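Local coordinates for protein cysteine desulfurase (Thermococcus onnurineus, PDB 5B7S) that probably uses pyridoxal 5'-phosphate to strip sulfur from L-cysteine and pass it to a sulfur carrier, leaving L-alanine, at residues Y132-D137 against H374-P379; V180-N185 against V209-S214. One frame throughout, in Å; residues are numbered along the deposited sequence.

Interaction 1: Y132-D137 against H374-P379; sequences YEHHSD and HHCALP
His135 and Cys376 join two segments in a buried contact at the active site. Residues 132-137 form a loop between strand 126-129 and helix 139-148; residues 374-379 run from the end of strand 368-373 into the start of helix 378-384. One backbone hydrogen bond crosses, from His135 N to Cys376 O at 2.7 Å. The same oxygen lies over the centre of the His135 ring, 3.2 Å above its plane, and the peptide nitrogen of Ala377 sits over the same face nearer the rim. With CG anti to its own carbonyl carbon (chi1 -69°), the His135 side chain reaches across to the start of the helix. There its ring edge meets Leu378 CB and Pro379 CD, each 3.7 Å from His135 NE2, just past the N-cap residue Ala377. An alanine here would keep the backbone bond but would probably deprive the Cys376-Ala377 peptide of its flat cover and open a gap beside Leu378 and Pro379. One residue earlier in the chain, His134 CE1 rests against Cys376 CB at 3.3 Å, approached obliquely, and Cys376 SG lies 4.8 Å from the centroid of the His134 ring. Val270 of the second subunit packs on both His135 and Leu378, and Ser136 OG bonds to Gly264 N of that subunit as well as to Ser107 OG. His134 binds pyridoxal 5'-phosphate, so this loop-to-loop contact forms part of the cofactor site of an enzyme of the class-V pyridoxal-phosphate-dependent aminotransferase family, built up against the dimer interface.

Interaction 2: V180-N185 against V209-S214; sequences VQHVSN and VDAAQS
Val180 and Gln181 pair with Val209 and Asp210 as parallel neighbours in the central seven-stranded sheet, the two strands of a beta-alpha-beta unit whose crossover is helix 193-202. Two backbone bonds join them: Asp210 N to Val180 O at 3.0 Å, and His182 N to Asp210 O at 2.8 Å. The strands then give way to loops that stay in contact through their side chains. His182 has CG anti to its backbone N (chi1 -174°), which sets the imidazole beside Ser214; CB of Ala211 lies at the ring's edge, near its plane. Farther along, Val183 CG1 packs on Ser214 CB at 3.5 Å, while Val183 CG2 meets Gln213 CB at 3.9 Å, the two side chains crossing at a slant. This packing sits beside the cofactor site, since Gln213 binds pyridoxal 5'-phosphate.

In the next shell, Val193 of the crossover helix touches both His182 and Val209, on the sheet face to which Val209 points. Asp210 points to the other face, against Thr106 and Leu110 of helix 106-117. Its OD2 lies near N1 of the modified lysine-cofactor residue at position 236, consistent with the aspartate that faces the pyridine nitrogen in fold-type I enzymes. Its other oxygen, OD1, accepts from Ala212 N at 3.0 Å in an Asx turn, a bond that helps fix the rotation of the carboxylate as the chain leaves the strand. Within that turn, Ala211 O receives Ser214 N and Ser214 OG from the same face of its plane, and Ser214 OG in turn takes a weak bond from His182 ND1 at 2.7 Å.

In the fold
From the N terminus, the chain leaves strand 126-129 and enters the 132-137 loop, the first half of interaction 1. It then passes through helix 139-148 and strand 151-154 to reach 180-185. A short crossover by way of helix 193-202 brings it to 209-214, where interaction 2 closes a loop with 23 residues between its segments. Only much later, at 374-379, does interaction 1 close, over 236 intervening residues, so the smaller loop lies wholly within the larger. Interaction 2 ties adjacent strands of the seven-stranded sheet; interaction 1 links that sheet's loops to the four-stranded sheet's side of the fold. The two contacts meet directly, Glu133 OE2 probably accepting from Gln181 N and His134 packing on Asn185.

Interaction 1: Y132-D137 against H374-P379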
loop_
_atom_site.group_PDB
_atom_site.type_symbol
_atom_site.label_atom_id
_atom_site.label_comp_id
_atom_site.label_asym_id
_atom_site.label_seq_id
_atom_site.Cartn_x
_atom_site.Cartn_y
_atom_site.Cartn_z
ATOM N N TYR B 132 -15.463 -17.415 12.529
ATOM C CA TYR B 132 -16.191 -16.411 11.783
ATOM C C TYR B 132 -15.297 -15.468 11.003
ATOM O O TYR B 132 -15.775 -14.454 10.470
ATOM C CB TYR B 132 -17.009 -15.560 12.750
ATOM C CG TYR B 132 -17.843 -16.308 13.762
ATOM C CD1 TYR B 132 -18.942 -17.079 13.363
ATOM C CD2 TYR B 132 -17.562 -16.210 15.126
ATOM C CE1 TYR B 132 -19.720 -17.746 14.293
ATOM C CE2 TYR B 132 -18.334 -16.868 16.061
ATOM C CZ TYR B 132 -19.410 -17.634 15.648
ATOM O OH TYR B 132 -20.184 -18.280 16.583
ATOM N N GLU B 133 -14.011 -15.791 10.926
ATOM C CA GLU B 133 -13.035 -14.822 10.467
ATOM C C GLU B 133 -13.264 -14.434 9.018
ATOM O O GLU B 133 -13.688 -15.252 8.205
ATOM C CB GLU B 133 -11.611 -15.377 10.597
ATOM C CG GLU B 133 -11.176 -15.677 12.020
ATOM C CD GLU B 133 -11.261 -14.481 12.945
ATOM O OE1 GLU B 133 -11.014 -13.342 12.489
ATOM O OE2 GLU B 133 -11.579 -14.679 14.136
ATOM N N HIS B 134 -12.995 -13.167 8.723
ATOM C CA HIS B 134 -12.813 -12.690 7.354
ATOM C C HIS B 134 -11.603 -13.453 6.749
ATOM O O HIS B 134 -10.649 -13.821 7.466
ATOM C CB HIS B 134 -12.619 -11.167 7.394
ATOM C CG HIS B 134 -12.176 -10.552 6.105
ATOM N ND1 HIS B 134 -13.046 -9.970 5.203
ATOM C CD2 HIS B 134 -10.936 -10.367 5.600
ATOM C CE1 HIS B 134 -12.357 -9.482 4.186
ATOM N NE2 HIS B 134 -11.076 -9.727 4.393
ATOM N N HIS B 135 -11.652 -13.708 5.442
ATOM C CA HIS B 135 -10.621 -14.536 4.780
ATOM C C HIS B 135 -9.165 -14.158 5.111
ATOM O O HIS B 135 -8.319 -15.032 5.288
ATOM C CB HIS B 135 -10.845 -14.598 3.261
ATOM C CG HIS B 135 -12.063 -15.382 2.877
ATOM N ND1 HIS B 135 -12.732 -15.201 1.683
ATOM C CD2 HIS B 135 -12.749 -16.333 3.553
ATOM C CE1 HIS B 135 -13.771 -16.014 1.636
ATOM N NE2 HIS B 135 -13.799 -16.717 2.757
ATOM N N SER B 136 -8.895 -12.855 5.163
ATOM C CA SER B 136 -7.584 -12.305 5.555
ATOM C C SER B 136 -7.147 -12.544 7.006
ATOM O O SER B 136 -5.982 -12.317 7.313
ATOM C CB SER B 136 -7.500 -10.800 5.237
ATOM O OG SER B 136 -7.888 -10.546 3.897
ATOM N N ASP B 137 -8.046 -12.979 7.896
ATOM C CA ASP B 137 -7.636 -13.481 9.240
ATOM C C ASP B 137 -7.906 -14.997 9.446
ATOM O O ASP B 137 -8.260 -15.433 10.553
ATOM C CB ASP B 137 -8.241 -12.634 10.389
ATOM C CG ASP B 137 -7.550 -12.896 11.750
ATOM O OD1 ASP B 137 -6.298 -12.996 11.764
ATOM O OD2 ASP B 137 -8.250 -13.017 12.799
ATOM N N HIS B 374 -21.021 -13.531 -0.183
ATOM C CA HIS B 374 -20.361 -14.206 0.945
ATOM C C HIS B 374 -19.510 -13.283 1.875
ATOM O O HIS B 374 -19.060 -13.728 2.939
ATOM C CB HIS B 374 -19.558 -15.431 0.456
ATOM C CG HIS B 374 -18.394 -15.117 -0.453
ATOM N ND1 HIS B 374 -18.424 -15.344 -1.816
ATOM C CD2 HIS B 374 -17.145 -14.667 -0.181
ATOM C CE1 HIS B 374 -17.258 -15.016 -2.345
ATOM N NE2 HIS B 374 -16.461 -14.610 -1.373
ATOM N N HIS B 375 -19.295 -12.022 1.475
ATOM C CA HIS B 375 -18.587 -11.005 2.292
ATOM C C HIS B 375 -17.175 -11.366 2.731
ATOM O O HIS B 375 -16.736 -10.982 3.820
ATOM C CB HIS B 375 -19.429 -10.631 3.515
ATOM C CG HIS B 375 -20.843 -10.330 3.172
ATOM N ND1 HIS B 375 -21.188 -9.313 2.310
ATOM C CD2 HIS B 375 -21.996 -10.936 3.528
ATOM C CE1 HIS B 375 -22.498 -9.302 2.158
ATOM N NE2 HIS B 375 -23.011 -10.277 2.886
ATOM N N CYS B 376 -16.445 -12.062 1.869
ATOM C CA CYS B 376 -15.116 -12.595 2.211
ATOM C C CYS B 376 -15.101 -13.417 3.531
ATOM O O CYS B 376 -14.111 -13.392 4.277
ATOM C CB CYS B 376 -14.058 -11.453 2.228
ATOM S SG CYS B 376 -13.808 -10.489 0.689
ATOM N N ALA B 377 -16.195 -14.153 3.796
ATOM C CA ALA B 377 -16.360 -14.982 5.020
ATOM C C ALA B 377 -17.247 -16.223 4.758
ATOM O O ALA B 377 -18.190 -16.519 5.509
ATOM C CB ALA B 377 -16.932 -14.138 6.155
ATOM N N LEU B 378 -16.942 -16.916 3.658
ATOM C CA LEU B 378 -17.580 -18.170 3.282
ATOM C C LEU B 378 -17.757 -19.194 4.418
ATOM O O LEU B 378 -18.788 -19.849 4.467
ATOM C CB LEU B 378 -16.824 -18.830 2.116
ATOM C CG LEU B 378 -17.090 -18.269 0.715
ATOM C CD1 LEU B 378 -15.939 -18.548 -0.258
ATOM C CD2 LEU B 378 -18.404 -18.812 0.164
ATOM N N PRO B 379 -16.746 -19.365 5.312
ATOM C CA PRO B 379 -16.951 -20.267 6.459
ATOM C C PRO B 379 -18.190 -19.949 7.284
ATOM O O PRO B 379 -18.921 -20.871 7.667
ATOM C CB PRO B 379 -15.686 -20.055 7.284
ATOM C CG PRO B 379 -14.644 -19.824 6.254
ATOM C CD PRO B 379 -15.323 -18.981 5.199
#

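Interaction 2: V180-N185 against V209-S214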
loop_
_atom_site.group_PDB
_atom_site.type_symbol
_atom_site.label_atom_id
_atom_site.label_comp_id
_atom_site.label_asym_id
_atom_site.label_seq_id
_atom_site.Cartn_x
_atom_site.Cartn_y
_atom_site.Cartn_z
ATOM N N VAL B 180 -7.917 -13.210 16.574
ATOM C CA VAL B 180 -9.385 -13.009 16.551
ATOM C C VAL B 180 -9.863 -11.666 15.982
ATOM O O VAL B 180 -9.290 -10.624 16.265
ATOM C CB VAL B 180 -10.001 -13.164 17.956
ATOM C CG1 VAL B 180 -9.657 -14.539 18.523
ATOM C CG2 VAL B 180 -9.575 -12.048 18.911
ATOM N N GLN B 181 -10.938 -11.701 15.205
ATOM C CA GLN B 181 -11.603 -10.472 14.763
ATOM C C GLN B 181 -12.225 -9.784 15.964
ATOM O O GLN B 181 -12.729 -10.460 16.857
ATOM C CB GLN B 181 -12.681 -10.747 13.719
ATOM C CG GLN B 181 -13.756 -11.723 14.186
ATOM C CD GLN B 181 -14.802 -12.032 13.140
ATOM O OE1 GLN B 181 -14.578 -11.923 11.923
ATOM N NE2 GLN B 181 -15.962 -12.426 13.614
ATOM N N HIS B 182 -12.172 -8.453 15.985
ATOM C CA HIS B 182 -12.822 -7.661 17.008
ATOM C C HIS B 182 -14.302 -7.581 16.727
ATOM O O HIS B 182 -15.100 -7.776 17.637
ATOM C CB HIS B 182 -12.208 -6.286 17.064
ATOM C CG HIS B 182 -12.715 -5.425 18.177
ATOM N ND1 HIS B 182 -12.301 -4.122 18.334
ATOM C CD2 HIS B 182 -13.603 -5.656 19.166
ATOM C CE1 HIS B 182 -12.893 -3.592 19.387
ATOM N NE2 HIS B 182 -13.689 -4.504 19.911
ATOM N N VAL B 183 -14.685 -7.272 15.495
ATOM C CA VAL B 183 -16.072 -7.535 15.049
ATOM C C VAL B 183 -16.114 -8.217 13.703
ATOM O O VAL B 183 -15.275 -7.939 12.880
ATOM C CB VAL B 183 -17.037 -6.297 15.124
ATOM C CG1 VAL B 183 -16.313 -5.035 15.500
ATOM C CG2 VAL B 183 -17.875 -6.111 13.857
ATOM N N SER B 184 -17.099 -9.106 13.517
ATOM C CA SER B 184 -17.300 -9.840 12.252
ATOM C C SER B 184 -17.889 -8.935 11.173
ATOM O O SER B 184 -18.916 -8.332 11.368
ATOM C CB SER B 184 -18.198 -11.095 12.439
ATOM O OG SER B 184 -19.447 -11.007 11.779
ATOM N N ASN B 185 -17.232 -8.862 10.037
ATOM C CA ASN B 185 -17.765 -8.129 8.868
ATOM C C ASN B 185 -19.107 -8.650 8.306
ATOM O O ASN B 185 -19.803 -7.895 7.652
ATOM C CB ASN B 185 -16.751 -8.154 7.741
ATOM C CG ASN B 185 -16.280 -9.551 7.453
ATOM O OD1 ASN B 185 -15.870 -10.282 8.378
ATOM N ND2 ASN B 185 -16.363 -9.957 6.191
ATOM N N VAL B 209 -5.158 -9.176 17.057
ATOM C CA VAL B 209 -6.538 -8.716 16.950
ATOM C C VAL B 209 -6.777 -8.041 15.585
ATOM O O VAL B 209 -6.132 -7.040 15.265
ATOM C CB VAL B 209 -6.841 -7.718 18.070
ATOM C CG1 VAL B 209 -8.269 -7.180 17.971
ATOM C CG2 VAL B 209 -6.624 -8.370 19.424
ATOM N N ASP B 210 -7.698 -8.598 14.789
ATOM C CA ASP B 210 -8.172 -7.967 13.552
ATOM C C ASP B 210 -9.289 -6.992 13.895
ATOM O O ASP B 210 -10.412 -7.401 14.087
ATOM C CB ASP B 210 -8.642 -9.027 12.560
ATOM C CG ASP B 210 -9.466 -8.461 11.405
ATOM O OD1 ASP B 210 -9.536 -7.217 11.168
ATOM O OD2 ASP B 210 -10.065 -9.316 10.724
ATOM N N ALA B 211 -8.961 -5.700 13.926
ATOM C CA ALA B 211 -9.898 -4.625 14.280
ATOM C C ALA B 211 -10.424 -3.832 13.062
ATOM O O ALA B 211 -10.918 -2.712 13.234
ATOM C CB ALA B 211 -9.211 -3.670 15.238
ATOM N N ALA B 212 -10.319 -4.380 11.852
ATOM C CA ALA B 212 -10.872 -3.724 10.655
ATOM C C ALA B 212 -12.330 -3.169 10.706
ATOM O O ALA B 212 -12.614 -2.111 10.139
ATOM C CB ALA B 212 -10.728 -4.656 9.464
ATOM N N GLN B 213 -13.250 -3.875 11.336
ATOM C CA GLN B 213 -14.648 -3.416 11.374
ATOM C C GLN B 213 -15.057 -2.717 12.642
ATOM O O GLN B 213 -16.196 -2.268 12.748
ATOM C CB GLN B 213 -15.664 -4.511 11.002
ATOM C CG GLN B 213 -16.448 -4.167 9.714
ATOM C CD GLN B 213 -17.343 -2.887 9.785
ATOM O OE1 GLN B 213 -18.434 -2.868 10.398
ATOM N NE2 GLN B 213 -16.891 -1.819 9.112
ATOM N N SER B 214 -14.132 -2.577 13.582
ATOM C CA SER B 214 -14.379 -1.808 14.785
ATOM C C SER B 214 -13.723 -0.439 14.732
ATOM O O SER B 214 -14.311 0.567 15.169
ATOM C CB SER B 214 -13.861 -2.564 16.009
ATOM O OG SER B 214 -12.473 -2.861 15.934
#